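Single-stranded DNA-binding protein 1 (Streptomyces coelicolor, PDB 4DAM) probably binds single-stranded DNA as a homotetramer, the chain described here being its N-terminal OB-fold part. Local coordinates at residues 71-76 and 110-115; 39-44 and 87-92; 16-21 and 63-68; 93-98 and 104-109; 79-84 and 115-120. The protein carries 1 engineered substitution. All blocks are in the same frame, centred on the assembly; numbering follows the deposited sequence.

Contact 1 of 5, residues 71-76 and 110-115; sequences RQLATN and IDAVAI
Leu73 of helix 71-80 and Ile115 of strand 114-117 cross their side chains at about a right angle. Leu73 carries most of the contact. Its CG is trans to its own nitrogen (chi1 -179°), which reaches the side chain out from the helix, and its two methyls then part. Leu73 CD1 goes to the isoleucine. It lies 4.1 Å from Ile115 CD1 and no farther from Ile115 CB, so the methyl rests across the flank of the isoleucine chain. Leu73 CD2 goes to the backbone where the chain turns its corner. It is 3.7 Å from Ala112 O and 3.8 Å from Val113 O. Ala112 adds its methyl, with CB 4.0 Å from Leu73 CD2. An alanine at Leu73 would remove both methyls and would probably leave a gap between the helix and the corner, with Ile115 freer to turn. Beside Leu73, Gln72 NE2 bonds Asn76 OD1 one turn on, at 3.0 Å. This bond lies in the amide plane of Gln72 but arrives 46° above the carbonyl plane of Asn76. Asn76 ND2 donates to Leu119 O of the second subunit, so both ends of the Asn76 amide are held. Leu119 of that subunit also packs on Leu73. The corner is a classic beta bulge, in which Val113 and Ala114 both face Gln90. A helix between the third and fourth strands, packed against one end of the barrel, is characteristic of the OB-fold.

Contact 2 of 5, residues 39-44 and 87-92; sequences VRFRLA and VVVQGR
The Phe41 ring turns an edge to Val89, whose CG2 lies near the ring plane, 4.5 Å from Phe41 CZ. Val67 and Leu81 lie on opposite sides of the ring, and Ile115 also packs on it. The ring therefore sits inside the closed barrel of the OB-fold. Strands 36-51 and 86-100 are not neighbours in the sheet. They face each other across the barrel interior. Over the short segments their axes come within 9.5 Å and run at 106° to one another, so side chains must bridge the space between the walls. Leu43 does this with both branches. Its CG extends away from the backbone N (chi1 180°), and the forked end points inward. One branch serves each valine: Leu43 CD2 lies 4.0 Å from Val89 CG2, while CD1 goes to Val87. In both pairs the side chains lie alongside, pointing opposite ways. Val89 CG2 thus touches two residues, Phe41 and Leu43, and ties them into one apolar layer. Ala20 packs on Leu43 from strand 17-33. The alternate residues of strand 86-100 face outward: Val88 meets Val88 of the second subunit, and Gln90 meets its Val21. The tightest spot is at Val87, where CG2 stands between the backbone N and the carbonyl carbon. Leu43 CD1 is only 3.4 Å from Val87 CG2, closer than usual for two methyls.

Contact 3 of 5, residues 16-21 and 63-68; sequences IMICAV and NFFTVW. Engineered in segment 16-21: Ile16 (natural residue Thr).
Phe65 points its ring across the barrel at Ile18 and Ala20. Its side chain starts at CB, which meets Ile110 CD1. From there CG lies beside the backbone N, anti to the carbonyl carbon (chi1 -57°), and it too packs on Ile110 CD1. The next ring atom on one flank, CD2, faces Ala108, and CE2 approaches Leu93. At the far end the ring reaches strand 17-33. Phe65 CE2 is 3.8 Å from Ile18 CD1. The ring tip, CZ, is equally close to that methyl. On the other flank Phe65 CE1 lies 4.5 Å from Ala20 CB, a looser touch. Both methyls approach the ring obliquely. The first and third strands of the OB-fold thus meet through the hydrophobic core, each bonded to other strands along its edges: Ile18 to Gly91, Phe65 to Leu43. With CG1 opposite its own backbone N (chi1 179°), Ile18 extends CD1 toward the ring. The two side chains come from opposite walls of the barrel. Ile18 and Ala20 are also packed by Ile16 of the third subunit, an engineered isoleucine in place of threonine.

Contact 4 of 5, residues 93-98 and 104-109; sequences LKVRTD and SRTSAD
Lys94 and Asp109, Arg96 and Ser107, and Asp98 and Arg105 are the hydrogen-bonded pairs of this antiparallel hairpin. Each pair exchanges two backbone bonds, as in Lys94 N to Asp109 O at 2.9 Å. Val95 with Ala108 and Thr97 with Thr106 are the non-hydrogen-bonded pairs. The charged contact is a salt bridge, Arg96 NE to Asp109 OD2 at 3.0 Å. Arg96 CG lies opposite the carbonyl carbon (chi1 -64°), and the chain runs extended to NE, bringing the guanidinium to Asp109. OD2 lies in the guanidinium plane, but NE meets it from above the carboxylate plane; the planes are 64° apart. Water 1 accepts from Arg96 NH2 at 2.8 Å and donates to Asp109 OD2. A leucine at Arg96 would probably leave the Asp109 carboxylate without its charged mate and its bridging water less fixed. The apolar contact is Leu93 CD1 to Ala108 CB, 4.1 Å. The methyls Val95 CG1 and Thr106 CG2 are 3.5 Å apart. At the outer edge of strand 103-112, Thr106 N is hydrogen-bonded to Thr106 OG1 of the third subunit. Both faces meet that subunit, with different chemistry: a salt bridge and its water beside Arg96 and Asp109, methyls and hydroxyls beside Val95 and Thr106.

Contact 5 of 5, residues 79-84 and 115-120; sequences GSLAVG and IGHDLA
Between helix 71-80 and strand 86-100 of the OB-fold, Ser80 and Leu81 meet His117 and Ile115 of strand 114-117. Ser80 grips the imidazole at one atom. Ser80 OG lies 2.8 Å from His117 NE2, near the ring plane at its edge, in a hydrogen bond whose donor may be either atom. Ser80 is modelled in two conformers, and this bond belongs to the one described. OG gets there by pointing away from the nitrogen of its own residue (chi1 -173°). If NE2 carries the proton, Ser80 O is a weak additional acceptor: His117 NE2 to Ser80 O is 3.2 Å, with an angle of only 121° at the hydrogen. In this conformer the ring is held at NE2 by Ser80. This is the helix-bearing end of the OB barrel, next to the second subunit, where Ser80 packs on Leu119 of that subunit and Leu119 on its Ser80. Leu81 supplies the apolar half of the contact. Its CD2 approaches the ring obliquely, 3.7 Å from His117 CE1, the two side chains running side by side in opposed senses. Its other methyl turns inward, with Leu81 CD1 4.2 Å from Ile115 CG2, and Phe41 packs on both residues. Beyond the strand the chain folds into an Asx turn, where Ala120 N donates to Asp118 OD1 at 3.0 Å. Asp118 OD2 forms a salt bridge with Arg121.

Overall arrangement
All contacts belong to one OB-fold. Contacts 2 and 3 lie in its interior, centres about 5 Å apart, joining strands 17-33, 36-51, 56-70 and 86-100. Contact 1, about 9 Å from contact 2 between centres, sets helix 71-80 against the barrel end. Contact 5 shares Ile115, the helix and strand 114-117 with contact 1. In the hairpin of strands 86-100 and 103-112, contact 4 is centred about 24 Å from the centre of contact 5. Along the chain contact 3 precedes contacts 1, 4 and 5; contact 2 crosses contacts 1, 3 and 5 and precedes contact 4. Contacts 1, 2, 3 and 5 touch the second subunit, 3 and 4 the third. Fold and tetramer share these elements.

Contact 1 of 5, residues 71-76 and 110-115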
# COMPACT_ATOMS: atom_id res chain seq x y z
N ARG A 71 -9.67 -9.49 -19.20
CA ARG A 71 -10.67 -10.48 -18.86
C ARG A 71 -11.99 -9.84 -18.40
O ARG A 71 -12.43 -8.84 -19.01
CB ARG A 71 -10.09 -11.47 -17.85
CG ARG A 71 -8.86 -12.20 -18.43
CD ARG A 71 -8.86 -13.65 -18.03
NE ARG A 71 -7.63 -14.36 -18.40
CZ ARG A 71 -7.24 -14.60 -19.66
NH1 ARG A 71 -7.95 -14.17 -20.71
NH2 ARG A 71 -6.11 -15.26 -19.88
N GLN A 72 -12.64 -10.39 -17.37
CA GLN A 72 -13.97 -9.90 -17.00
C GLN A 72 -13.94 -8.45 -16.53
O GLN A 72 -14.88 -7.69 -16.79
CB GLN A 72 -14.63 -10.80 -15.94
CG GLN A 72 -16.13 -10.55 -15.81
CD GLN A 72 -16.90 -10.89 -17.09
OE1 GLN A 72 -16.69 -11.95 -17.69
NE2 GLN A 72 -17.77 -9.98 -17.51
N LEU A 73 -12.86 -8.04 -15.86
CA LEU A 73 -12.73 -6.65 -15.44
C LEU A 73 -12.75 -5.71 -16.65
O LEU A 73 -13.38 -4.66 -16.63
CB LEU A 73 -11.45 -6.43 -14.65
CG LEU A 73 -11.17 -5.02 -14.11
CD1 LEU A 73 -12.34 -4.48 -13.31
CD2 LEU A 73 -9.89 -5.06 -13.27
N ALA A 74 -12.05 -6.08 -17.72
CA ALA A 74 -12.10 -5.28 -18.94
C ALA A 74 -13.51 -5.20 -19.54
O ALA A 74 -13.96 -4.13 -19.93
CB ALA A 74 -11.14 -5.83 -19.97
N THR A 75 -14.18 -6.34 -19.64
CA THR A 75 -15.54 -6.40 -20.19
C THR A 75 -16.49 -5.51 -19.38
O THR A 75 -17.19 -4.63 -19.92
CB THR A 75 -16.01 -7.85 -20.24
OG1 THR A 75 -15.14 -8.57 -21.13
CG2 THR A 75 -17.44 -7.97 -20.71
N ASN A 76 -16.43 -5.65 -18.07
CA ASN A 76 -17.29 -4.84 -17.19
C ASN A 76 -16.93 -3.35 -17.20
O ASN A 76 -17.82 -2.47 -17.25
CB ASN A 76 -17.30 -5.42 -15.78
CG ASN A 76 -17.97 -6.78 -15.72
OD1 ASN A 76 -18.62 -7.21 -16.69
ND2 ASN A 76 -17.78 -7.48 -14.61
N ILE A 110 -0.74 1.05 -14.25
CA ILE A 110 -1.31 0.18 -13.23
C ILE A 110 -2.00 -0.98 -13.94
O ILE A 110 -2.89 -0.77 -14.76
CB ILE A 110 -2.33 0.88 -12.30
CG1 ILE A 110 -1.70 2.05 -11.58
CG2 ILE A 110 -2.93 -0.14 -11.30
CD1 ILE A 110 -2.67 2.91 -10.78
N ASP A 111 -1.53 -2.19 -13.69
CA ASP A 111 -2.19 -3.39 -14.16
C ASP A 111 -3.26 -3.75 -13.13
O ASP A 111 -2.95 -4.28 -12.05
CB ASP A 111 -1.16 -4.51 -14.37
CG ASP A 111 -0.23 -4.25 -15.56
OD1 ASP A 111 -0.50 -3.37 -16.41
OD2 ASP A 111 0.81 -4.95 -15.67
N ALA A 112 -4.50 -3.41 -13.44
CA ALA A 112 -5.57 -3.42 -12.44
C ALA A 112 -6.04 -4.79 -12.08
O ALA A 112 -6.22 -5.64 -12.96
CB ALA A 112 -6.78 -2.60 -12.90
N VAL A 113 -6.25 -4.98 -10.79
CA VAL A 113 -6.87 -6.17 -10.24
C VAL A 113 -8.34 -5.91 -9.84
O VAL A 113 -9.19 -6.79 -9.94
CB VAL A 113 -6.06 -6.63 -8.99
CG1 VAL A 113 -6.76 -7.76 -8.29
CG2 VAL A 113 -4.65 -7.04 -9.43
N ALA A 114 -8.60 -4.69 -9.38
CA ALA A 114 -9.93 -4.28 -8.92
C ALA A 114 -10.14 -2.84 -9.30
O ALA A 114 -9.21 -2.02 -9.24
CB ALA A 114 -10.02 -4.45 -7.40
N ILE A 115 -11.35 -2.53 -9.76
CA ILE A 115 -11.73 -1.15 -10.06
C ILE A 115 -13.17 -1.00 -9.58
O ILE A 115 -14.00 -1.89 -9.80
CB ILE A 115 -11.72 -0.81 -11.57
CG1 ILE A 115 -10.33 -1.05 -12.20
CG2 ILE A 115 -12.10 0.65 -11.79
CD1 ILE A 115 -10.29 -0.96 -13.72

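Contact 2 of 5, residues 39-44 and 87-92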
# COMPACT_ATOMS: atom_id res chain seq x y z
N VAL A 39 -8.87 -3.35 -21.74
CA VAL A 39 -9.26 -1.95 -21.69
C VAL A 39 -8.16 -1.13 -21.08
O VAL A 39 -7.40 -1.62 -20.24
CB VAL A 39 -10.53 -1.82 -20.84
CG1 VAL A 39 -10.22 -1.97 -19.36
CG2 VAL A 39 -11.25 -0.52 -21.18
N ARG A 40 -8.03 0.11 -21.55
CA ARG A 40 -7.06 1.04 -20.98
C ARG A 40 -7.72 2.39 -20.85
O ARG A 40 -8.58 2.77 -21.66
CB ARG A 40 -5.80 1.14 -21.81
CG ARG A 40 -5.95 1.68 -23.18
CD ARG A 40 -4.62 2.15 -23.72
NE ARG A 40 -4.75 2.39 -25.15
CZ ARG A 40 -5.10 3.54 -25.72
NH1 ARG A 40 -5.34 4.62 -25.00
NH2 ARG A 40 -5.19 3.59 -27.04
N PHE A 41 -7.33 3.10 -19.81
CA PHE A 41 -7.75 4.49 -19.62
C PHE A 41 -6.73 5.22 -18.78
O PHE A 41 -5.98 4.62 -18.02
CB PHE A 41 -9.15 4.61 -19.01
CG PHE A 41 -9.28 4.03 -17.64
CD1 PHE A 41 -9.15 4.84 -16.52
CD2 PHE A 41 -9.57 2.69 -17.47
CE1 PHE A 41 -9.27 4.30 -15.24
CE2 PHE A 41 -9.70 2.15 -16.20
CZ PHE A 41 -9.55 2.96 -15.09
N ARG A 42 -6.75 6.54 -18.89
CA ARG A 42 -5.90 7.39 -18.06
C ARG A 42 -6.61 7.72 -16.77
O ARG A 42 -7.79 8.02 -16.76
CB ARG A 42 -5.55 8.65 -18.82
CG ARG A 42 -4.50 9.56 -18.21
CD ARG A 42 -4.17 10.61 -19.26
NE ARG A 42 -3.13 11.56 -18.90
CZ ARG A 42 -1.83 11.30 -18.85
NH1 ARG A 42 -1.35 10.08 -19.10
NH2 ARG A 42 -1.00 12.27 -18.52
N LEU A 43 -5.88 7.65 -15.66
CA LEU A 43 -6.38 7.95 -14.33
C LEU A 43 -5.61 9.13 -13.76
O LEU A 43 -4.37 9.13 -13.75
CB LEU A 43 -6.19 6.75 -13.40
CG LEU A 43 -6.67 6.89 -11.95
CD1 LEU A 43 -8.20 6.89 -11.87
CD2 LEU A 43 -6.08 5.78 -11.07
N ALA A 44 -6.34 10.13 -13.28
CA ALA A 44 -5.76 11.31 -12.62
C ALA A 44 -5.99 11.24 -11.13
O ALA A 44 -7.14 11.21 -10.68
CB ALA A 44 -6.37 12.59 -13.17
N VAL A 87 -13.08 6.93 -9.31
CA VAL A 87 -12.87 5.50 -9.20
C VAL A 87 -11.78 5.19 -8.18
O VAL A 87 -10.93 6.03 -7.88
CB VAL A 87 -12.49 4.85 -10.56
CG1 VAL A 87 -13.65 4.96 -11.54
CG2 VAL A 87 -11.24 5.47 -11.14
N VAL A 88 -11.85 3.98 -7.65
CA VAL A 88 -10.79 3.39 -6.86
C VAL A 88 -10.20 2.24 -7.67
O VAL A 88 -10.94 1.39 -8.17
CB VAL A 88 -11.25 2.96 -5.46
CG1 VAL A 88 -12.54 2.17 -5.44
CG2 VAL A 88 -10.13 2.19 -4.74
N VAL A 89 -8.88 2.24 -7.80
CA VAL A 89 -8.16 1.25 -8.59
C VAL A 89 -7.11 0.59 -7.70
O VAL A 89 -6.32 1.28 -7.07
CB VAL A 89 -7.49 1.90 -9.83
CG1 VAL A 89 -6.62 0.89 -10.61
CG2 VAL A 89 -8.55 2.60 -10.73
N GLN A 90 -7.11 -0.74 -7.67
CA GLN A 90 -6.03 -1.50 -7.03
C GLN A 90 -5.34 -2.32 -8.09
O GLN A 90 -5.98 -2.98 -8.90
CB GLN A 90 -6.58 -2.43 -5.97
CG GLN A 90 -5.48 -3.01 -5.09
CD GLN A 90 -5.84 -4.37 -4.50
OE1 GLN A 90 -5.37 -4.71 -3.41
NE2 GLN A 90 -6.68 -5.15 -5.19
N GLY A 91 -4.01 -2.32 -8.09
CA GLY A 91 -3.31 -3.16 -9.03
C GLY A 91 -1.81 -3.04 -8.91
O GLY A 91 -1.31 -2.46 -7.97
N ARG A 92 -1.12 -3.62 -9.88
CA ARG A 92 0.34 -3.67 -9.84
C ARG A 92 0.93 -2.49 -10.59
O ARG A 92 0.56 -2.23 -11.75
CB ARG A 92 0.82 -4.97 -10.47
CG ARG A 92 0.41 -6.17 -9.65
CD ARG A 92 0.92 -7.49 -10.13
NE ARG A 92 -0.09 -8.23 -10.88
CZ ARG A 92 -1.08 -8.94 -10.33
NH1 ARG A 92 -1.24 -9.04 -9.00
NH2 ARG A 92 -1.93 -9.56 -11.12

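Contact 3 of 5, residues 16-21 and 63-68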
# COMPACT_ATOMS: atom_id res chain seq x y z
N ILE A 16 4.96 -4.48 -6.87
CA ILE A 16 4.60 -3.31 -6.11
C ILE A 16 3.11 -3.07 -6.32
O ILE A 16 2.70 -2.74 -7.42
CB ILE A 16 5.43 -2.10 -6.59
CG1 ILE A 16 6.92 -2.49 -6.58
CG2 ILE A 16 5.17 -0.91 -5.68
CD1 ILE A 16 7.84 -1.78 -7.58
N MET A 17 2.30 -3.27 -5.28
CA MET A 17 0.87 -3.03 -5.34
C MET A 17 0.64 -1.54 -5.06
O MET A 17 1.44 -0.86 -4.39
CB MET A 17 0.11 -3.85 -4.29
CG MET A 17 0.11 -5.34 -4.50
SD MET A 17 -0.25 -5.85 -6.18
CE MET A 17 -1.97 -5.22 -6.53
N ILE A 18 -0.40 -1.02 -5.65
CA ILE A 18 -0.82 0.35 -5.42
C ILE A 18 -2.33 0.39 -5.36
O ILE A 18 -3.01 -0.38 -6.04
CB ILE A 18 -0.29 1.25 -6.56
CG1 ILE A 18 -0.67 2.71 -6.44
CG2 ILE A 18 -0.82 0.82 -7.90
CD1 ILE A 18 -0.05 3.49 -7.59
N CYS A 19 -2.85 1.30 -4.54
CA CYS A 19 -4.27 1.62 -4.57
C CYS A 19 -4.35 3.11 -4.84
O CYS A 19 -3.71 3.92 -4.14
CB CYS A 19 -4.92 1.26 -3.26
SG CYS A 19 -6.64 1.85 -3.28
N ALA A 20 -5.05 3.47 -5.91
CA ALA A 20 -5.10 4.85 -6.44
C ALA A 20 -6.57 5.25 -6.50
O ALA A 20 -7.41 4.50 -6.99
CB ALA A 20 -4.45 4.92 -7.82
N VAL A 21 -6.88 6.40 -5.92
CA VAL A 21 -8.23 6.93 -5.90
C VAL A 21 -8.21 8.21 -6.71
O VAL A 21 -7.53 9.17 -6.35
CB VAL A 21 -8.67 7.19 -4.46
CG1 VAL A 21 -10.11 7.71 -4.42
CG2 VAL A 21 -8.52 5.91 -3.65
N ASN A 63 -0.84 12.92 -9.98
CA ASN A 63 -0.25 11.74 -10.58
C ASN A 63 -1.16 11.25 -11.70
O ASN A 63 -2.36 10.99 -11.47
CB ASN A 63 -0.10 10.58 -9.57
CG ASN A 63 1.08 10.72 -8.60
OD1 ASN A 63 1.11 10.10 -7.51
ND2 ASN A 63 2.05 11.51 -8.98
N PHE A 64 -0.60 11.03 -12.89
CA PHE A 64 -1.31 10.35 -13.97
C PHE A 64 -0.79 8.93 -14.15
O PHE A 64 0.43 8.70 -14.14
CB PHE A 64 -1.16 11.10 -15.29
CG PHE A 64 -1.88 12.42 -15.30
CD1 PHE A 64 -1.21 13.59 -14.94
CD2 PHE A 64 -3.24 12.49 -15.59
CE1 PHE A 64 -1.87 14.82 -14.94
CE2 PHE A 64 -3.89 13.72 -15.60
CZ PHE A 64 -3.20 14.87 -15.26
N PHE A 65 -1.73 8.01 -14.31
CA PHE A 65 -1.44 6.61 -14.58
C PHE A 65 -2.22 6.14 -15.79
O PHE A 65 -3.34 6.60 -16.04
CB PHE A 65 -1.86 5.72 -13.42
CG PHE A 65 -1.23 6.06 -12.11
CD1 PHE A 65 -1.85 6.92 -11.22
CD2 PHE A 65 -0.02 5.49 -11.75
CE1 PHE A 65 -1.28 7.22 -10.01
CE2 PHE A 65 0.56 5.79 -10.55
CZ PHE A 65 -0.07 6.67 -9.67
N THR A 66 -1.62 5.23 -16.54
CA THR A 66 -2.38 4.46 -17.53
C THR A 66 -2.80 3.17 -16.87
O THR A 66 -1.96 2.39 -16.40
CB THR A 66 -1.55 4.15 -18.77
OG1 THR A 66 -1.11 5.39 -19.35
CG2 THR A 66 -2.38 3.39 -19.78
N VAL A 67 -4.10 2.97 -16.78
CA VAL A 67 -4.67 1.79 -16.16
C VAL A 67 -5.08 0.78 -17.22
O VAL A 67 -5.77 1.11 -18.19
CB VAL A 67 -5.91 2.13 -15.29
CG1 VAL A 67 -6.51 0.87 -14.68
CG2 VAL A 67 -5.59 3.18 -14.23
N TRP A 68 -4.63 -0.46 -17.01
CA TRP A 68 -4.90 -1.57 -17.90
C TRP A 68 -5.72 -2.61 -17.19
O TRP A 68 -5.42 -2.97 -16.06
CB TRP A 68 -3.60 -2.22 -18.34
CG TRP A 68 -2.69 -1.32 -19.11
CD1 TRP A 68 -1.72 -0.45 -18.61
CD2 TRP A 68 -2.64 -1.16 -20.55
NE1 TRP A 68 -1.09 0.20 -19.64
CE2 TRP A 68 -1.61 -0.19 -20.83
CE3 TRP A 68 -3.33 -1.74 -21.61
CZ2 TRP A 68 -1.27 0.17 -22.13
CZ3 TRP A 68 -3.00 -1.35 -22.92
CH2 TRP A 68 -2.00 -0.40 -23.16

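Contact 4 of 5, residues 93-98 and 104-109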
# COMPACT_ATOMS: atom_id res chain seq x y z
N LEU A 93 1.85 -1.79 -9.95
CA LEU A 93 2.50 -0.63 -10.54
C LEU A 93 3.64 -1.04 -11.45
O LEU A 93 4.51 -1.82 -11.03
CB LEU A 93 3.04 0.28 -9.44
CG LEU A 93 3.80 1.55 -9.84
CD1 LEU A 93 2.89 2.55 -10.54
CD2 LEU A 93 4.52 2.20 -8.66
N LYS A 94 3.65 -0.51 -12.67
CA LYS A 94 4.76 -0.69 -13.60
C LYS A 94 5.26 0.67 -14.08
O LYS A 94 4.53 1.39 -14.76
CB LYS A 94 4.34 -1.58 -14.76
CG LYS A 94 3.77 -2.95 -14.36
CD LYS A 94 4.84 -3.87 -13.83
CE LYS A 94 4.34 -5.10 -13.05
NZ LYS A 94 5.49 -6.00 -12.70
N VAL A 95 6.50 1.01 -13.71
CA VAL A 95 7.15 2.26 -14.11
C VAL A 95 7.90 1.96 -15.39
O VAL A 95 8.70 1.03 -15.44
CB VAL A 95 8.19 2.76 -13.05
CG1 VAL A 95 8.97 4.00 -13.55
CG2 VAL A 95 7.50 3.01 -11.72
N ARG A 96 7.59 2.71 -16.43
CA ARG A 96 8.10 2.42 -17.79
C ARG A 96 8.85 3.61 -18.37
O ARG A 96 8.53 4.73 -18.07
CB ARG A 96 6.89 2.04 -18.65
CG ARG A 96 6.22 0.77 -18.18
CD ARG A 96 5.49 0.02 -19.26
NE ARG A 96 4.68 -1.12 -18.81
CZ ARG A 96 5.09 -2.37 -18.59
NH1 ARG A 96 6.37 -2.72 -18.72
NH2 ARG A 96 4.19 -3.29 -18.21
N THR A 97 9.87 3.36 -19.19
CA THR A 97 10.59 4.44 -19.91
C THR A 97 10.35 4.23 -21.38
O THR A 97 10.51 3.11 -21.85
CB THR A 97 12.15 4.39 -19.62
OG1 THR A 97 12.67 5.69 -19.28
CG2 THR A 97 12.91 3.87 -20.83
N ASP A 98 9.92 5.26 -22.10
CA ASP A 98 9.61 5.10 -23.52
C ASP A 98 9.94 6.38 -24.26
O ASP A 98 9.96 7.42 -23.63
CB ASP A 98 8.10 4.95 -23.68
CG ASP A 98 7.46 3.86 -22.78
OD1 ASP A 98 7.20 2.81 -23.33
OD2 ASP A 98 7.13 4.02 -21.58
N SER A 104 13.06 10.62 -24.31
CA SER A 104 12.87 9.51 -23.39
C SER A 104 12.16 10.04 -22.18
O SER A 104 12.58 11.05 -21.60
CB SER A 104 14.19 8.86 -22.98
OG SER A 104 13.96 7.82 -22.06
N ARG A 105 11.07 9.37 -21.80
CA ARG A 105 10.15 9.88 -20.79
C ARG A 105 9.68 8.75 -19.89
O ARG A 105 9.31 7.70 -20.39
CB ARG A 105 8.91 10.50 -21.40
CG ARG A 105 9.17 11.83 -22.09
CD ARG A 105 8.04 12.30 -22.96
NE ARG A 105 8.29 13.62 -23.52
CZ ARG A 105 7.39 14.31 -24.20
NH1 ARG A 105 6.15 13.83 -24.38
NH2 ARG A 105 7.72 15.50 -24.71
N THR A 106 9.63 8.99 -18.60
CA THR A 106 9.14 7.98 -17.65
C THR A 106 7.68 8.20 -17.39
O THR A 106 7.23 9.35 -17.29
CB THR A 106 9.93 8.10 -16.34
OG1 THR A 106 11.33 7.90 -16.63
CG2 THR A 106 9.44 7.09 -15.22
N SER A 107 6.96 7.10 -17.24
CA SER A 107 5.50 7.07 -17.05
C SER A 107 5.11 5.87 -16.15
O SER A 107 5.85 4.90 -15.98
CB SER A 107 4.74 6.97 -18.39
OG SER A 107 4.95 5.70 -19.03
N ALA A 108 3.89 5.92 -15.62
CA ALA A 108 3.42 4.91 -14.69
C ALA A 108 2.14 4.21 -15.18
O ALA A 108 1.13 4.86 -15.52
CB ALA A 108 3.21 5.56 -13.35
N ASP A 109 2.19 2.89 -15.22
CA ASP A 109 1.05 2.01 -15.59
C ASP A 109 0.55 1.32 -14.31
O ASP A 109 1.35 1.02 -13.40
CB ASP A 109 1.45 0.90 -16.54
CG ASP A 109 1.69 1.34 -17.97
OD1 ASP A 109 1.46 2.48 -18.35
OD2 ASP A 109 2.13 0.50 -18.78
O HOH W 1 1.52 -2.52 -18.04
O HOH W 2 6.82 6.31 -20.66

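Contact 5 of 5, residues 79-84 and 115-120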
# COMPACT_ATOMS: atom_id res chain seq x y z
N GLY A 79 -18.21 -1.16 -20.22
CA GLY A 79 -19.60 -0.69 -20.17
C GLY A 79 -19.95 0.28 -19.06
O GLY A 79 -21.06 0.78 -19.00
N SER A 80 -19.00 0.54 -18.18
CA SER A 80 -19.25 1.24 -16.92
C SER A 80 -18.49 2.55 -16.70
O SER A 80 -18.99 3.43 -16.01
CB SER A 80 -18.95 0.28 -15.77
OG SER A 80 -19.32 0.82 -14.51
N LEU A 81 -17.30 2.70 -17.28
CA LEU A 81 -16.46 3.86 -17.01
C LEU A 81 -16.50 4.93 -18.10
O LEU A 81 -16.40 4.63 -19.28
CB LEU A 81 -15.00 3.43 -16.78
CG LEU A 81 -14.73 2.41 -15.68
CD1 LEU A 81 -13.25 2.14 -15.55
CD2 LEU A 81 -15.28 2.91 -14.35
N ALA A 82 -16.60 6.17 -17.67
CA ALA A 82 -16.58 7.34 -18.57
C ALA A 82 -15.72 8.44 -17.96
O ALA A 82 -15.49 8.51 -16.74
CB ALA A 82 -18.02 7.85 -18.83
N VAL A 83 -15.28 9.36 -18.81
CA VAL A 83 -14.50 10.51 -18.37
C VAL A 83 -15.20 11.25 -17.24
O VAL A 83 -16.41 11.52 -17.29
CB VAL A 83 -14.18 11.50 -19.51
CG1 VAL A 83 -13.62 12.82 -18.96
CG2 VAL A 83 -13.22 10.88 -20.49
N GLY A 84 -14.41 11.58 -16.22
CA GLY A 84 -14.90 12.27 -15.05
C GLY A 84 -15.28 11.38 -13.89
O GLY A 84 -15.37 11.86 -12.75
N ILE A 115 -11.35 -2.53 -9.76
CA ILE A 115 -11.73 -1.15 -10.06
C ILE A 115 -13.17 -1.00 -9.58
O ILE A 115 -14.00 -1.89 -9.80
CB ILE A 115 -11.72 -0.81 -11.57
CG1 ILE A 115 -10.33 -1.05 -12.20
CG2 ILE A 115 -12.10 0.65 -11.79
CD1 ILE A 115 -10.29 -0.96 -13.72
N GLY A 116 -13.47 0.12 -8.96
CA GLY A 116 -14.86 0.41 -8.58
C GLY A 116 -15.16 1.88 -8.66
O GLY A 116 -14.27 2.70 -8.48
N HIS A 117 -16.42 2.21 -8.96
CA HIS A 117 -16.87 3.58 -8.81
C HIS A 117 -16.80 3.95 -7.35
O HIS A 117 -17.27 3.20 -6.50
CB HIS A 117 -18.31 3.71 -9.30
CG HIS A 117 -18.45 3.61 -10.79
ND1 HIS A 117 -18.22 4.66 -11.62
CD2 HIS A 117 -18.76 2.53 -11.60
CE1 HIS A 117 -18.41 4.24 -12.90
NE2 HIS A 117 -18.73 2.97 -12.88
N ASP A 118 -16.21 5.11 -7.04
CA ASP A 118 -15.98 5.50 -5.65
C ASP A 118 -17.24 6.11 -5.05
O ASP A 118 -17.68 7.19 -5.46
CB ASP A 118 -14.83 6.50 -5.57
CG ASP A 118 -14.42 6.84 -4.12
OD1 ASP A 118 -14.96 6.26 -3.15
OD2 ASP A 118 -13.50 7.71 -4.00
N LEU A 119 -17.79 5.41 -4.08
CA LEU A 119 -18.99 5.87 -3.37
C LEU A 119 -18.76 7.09 -2.49
O LEU A 119 -19.73 7.70 -2.01
CB LEU A 119 -19.57 4.73 -2.54
CG LEU A 119 -20.09 3.50 -3.30
CD1 LEU A 119 -20.24 2.25 -2.44
CD2 LEU A 119 -21.37 3.85 -4.07
N ALA A 120 -17.50 7.49 -2.27
CA ALA A 120 -17.22 8.69 -1.49
C ALA A 120 -17.56 9.98 -2.23
O ALA A 120 -17.76 11.01 -1.60
CB ALA A 120 -15.76 8.74 -1.06